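Local coordinates for protein pullulanase (Klebsiella oxytoca, PDB 2YOC) that hydrolyses alpha-1,6-glucosidic linkages in pullulan and, as a secreted debranching enzyme, in branched alpha-glucans, at residues T295-W299 / F344-A348. Sequence-based numbering, arbitrary orientation.
Sequences TFRVW and FYRYA. With SO4 (sulfate ion), chain Q.
The core of a beta sandwich of the carbohydrate-binding module 48 kind is illustrated where F296 and V298 of strand 295-299 meet Y345 and Y347 of strand 344-348. The strand axes pass 9.8 Å apart at 38°. F296 sends the edge of its ring at the face of Y345: the stack is T-shaped, with ring centroids 5.0 Å apart and planes at 74°, and F296 CE2 stands over the middle of the tyrosine ring. Two residues on along each strand, V298 covers a face of Y347 through a CH-pi contact, its CG1 4.0 Å from the ring centroid and almost on the normal; chi1 of 60° sets CG1 between the backbone N and the carbonyl carbon, over the ring centre. Y345 borders the opposite face of Y347, and both phenol hydroxyls hydrogen-bond to D366. M323 of strand 317-326 packs against F296, V298 and Y347. The side chain of R297 leaves its strand on the side away from 344-348, and its guanidinium grips a sulfate, probably from the crystallisation liquor, by NH1 to O3 at 2.8 Å and NH2 to O1. Such alternation, apolar residues inward and a polar one outward, is typical of strands in an immunoglobulin-like beta sandwich.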
# COMPACT_ATOMS: atom_id res chain seq x y z
N THR B 295 -41.29 47.82 14.03
CA THR B 295 -39.95 48.24 14.40
C THR B 295 -39.04 47.97 13.19
O THR B 295 -39.00 46.84 12.68
CB THR B 295 -39.44 47.53 15.69
OG1 THR B 295 -40.21 47.97 16.81
CG2 THR B 295 -37.95 47.76 15.96
N PHE B 296 -38.36 49.05 12.72
CA PHE B 296 -37.40 48.98 11.64
C PHE B 296 -36.07 48.91 12.32
O PHE B 296 -35.77 49.79 13.15
CB PHE B 296 -37.45 50.24 10.78
CG PHE B 296 -38.63 50.33 9.84
CD1 PHE B 296 -39.83 50.91 10.26
CD2 PHE B 296 -38.55 49.83 8.55
CE1 PHE B 296 -40.92 50.98 9.40
CE2 PHE B 296 -39.65 49.90 7.68
CZ PHE B 296 -40.82 50.49 8.11
N ARG B 297 -35.26 47.90 12.00
CA ARG B 297 -33.92 47.80 12.54
C ARG B 297 -32.93 47.33 11.52
O ARG B 297 -33.07 46.24 10.91
CB ARG B 297 -33.82 46.94 13.80
CG ARG B 297 -32.45 47.03 14.49
CD ARG B 297 -32.38 46.24 15.77
NE ARG B 297 -33.08 46.95 16.84
CZ ARG B 297 -34.28 46.60 17.29
NH1 ARG B 297 -34.91 45.54 16.78
NH2 ARG B 297 -34.87 47.30 18.25
N VAL B 298 -31.87 48.14 11.39
CA VAL B 298 -30.73 47.85 10.52
C VAL B 298 -29.41 47.93 11.31
O VAL B 298 -29.18 48.90 12.04
CB VAL B 298 -30.75 48.69 9.20
CG1 VAL B 298 -30.70 50.18 9.48
CG2 VAL B 298 -29.64 48.28 8.24
N TRP B 299 -28.55 46.91 11.17
CA TRP B 299 -27.22 46.95 11.77
C TRP B 299 -26.34 47.69 10.75
O TRP B 299 -26.28 47.27 9.59
CB TRP B 299 -26.63 45.55 12.00
CG TRP B 299 -25.35 45.54 12.78
CD1 TRP B 299 -25.15 46.03 14.04
CD2 TRP B 299 -24.09 45.00 12.36
NE1 TRP B 299 -23.84 45.83 14.43
CE2 TRP B 299 -23.16 45.21 13.41
CE3 TRP B 299 -23.63 44.40 11.16
CZ2 TRP B 299 -21.82 44.81 13.32
CZ3 TRP B 299 -22.30 43.99 11.08
CH2 TRP B 299 -21.42 44.18 12.15
N PHE B 344 -43.78 50.71 1.17
CA PHE B 344 -42.49 50.49 0.56
C PHE B 344 -41.47 51.33 1.30
O PHE B 344 -41.81 52.36 1.86
CB PHE B 344 -42.53 50.78 -0.94
CG PHE B 344 -43.33 49.77 -1.72
CD1 PHE B 344 -42.81 48.50 -1.98
CD2 PHE B 344 -44.58 50.09 -2.22
CE1 PHE B 344 -43.55 47.57 -2.70
CE2 PHE B 344 -45.31 49.17 -2.97
CZ PHE B 344 -44.80 47.91 -3.19
N TYR B 345 -40.23 50.86 1.34
CA TYR B 345 -39.18 51.57 2.06
C TYR B 345 -37.81 51.18 1.59
O TYR B 345 -37.60 50.11 1.00
CB TYR B 345 -39.30 51.34 3.59
CG TYR B 345 -38.88 49.97 4.06
CD1 TYR B 345 -39.71 48.87 3.88
CD2 TYR B 345 -37.66 49.77 4.71
CE1 TYR B 345 -39.32 47.60 4.31
CE2 TYR B 345 -37.25 48.51 5.12
CZ TYR B 345 -38.08 47.42 4.91
OH TYR B 345 -37.69 46.16 5.30
N ARG B 346 -36.86 52.04 1.95
CA ARG B 346 -35.43 51.87 1.76
C ARG B 346 -34.78 52.65 2.89
O ARG B 346 -35.40 53.55 3.46
CB ARG B 346 -34.99 52.45 0.41
CG ARG B 346 -35.47 51.65 -0.79
CD ARG B 346 -34.69 52.00 -2.02
NE ARG B 346 -34.90 53.38 -2.43
CZ ARG B 346 -35.21 53.75 -3.66
NH1 ARG B 346 -35.37 52.84 -4.62
NH2 ARG B 346 -35.35 55.03 -3.96
N TYR B 347 -33.54 52.30 3.23
CA TYR B 347 -32.78 53.01 4.25
C TYR B 347 -31.88 53.97 3.53
O TYR B 347 -31.17 53.56 2.62
CB TYR B 347 -31.90 52.05 5.09
CG TYR B 347 -32.70 51.06 5.89
CD1 TYR B 347 -33.62 51.49 6.84
CD2 TYR B 347 -32.59 49.69 5.66
CE1 TYR B 347 -34.39 50.58 7.56
CE2 TYR B 347 -33.35 48.77 6.38
CZ TYR B 347 -34.24 49.22 7.34
OH TYR B 347 -35.00 48.35 8.07
N ALA B 348 -31.93 55.25 3.91
CA ALA B 348 -31.06 56.27 3.33
C ALA B 348 -29.80 56.32 4.19
O ALA B 348 -29.85 56.74 5.37
CB ALA B 348 -31.75 57.61 3.31
S SO4 Q . -37.69 44.94 19.47
O1 SO4 Q . -37.46 46.41 19.64
O2 SO4 Q . -37.09 44.22 20.63
O3 SO4 Q . -37.08 44.45 18.22
O4 SO4 Q . -39.12 44.67 19.39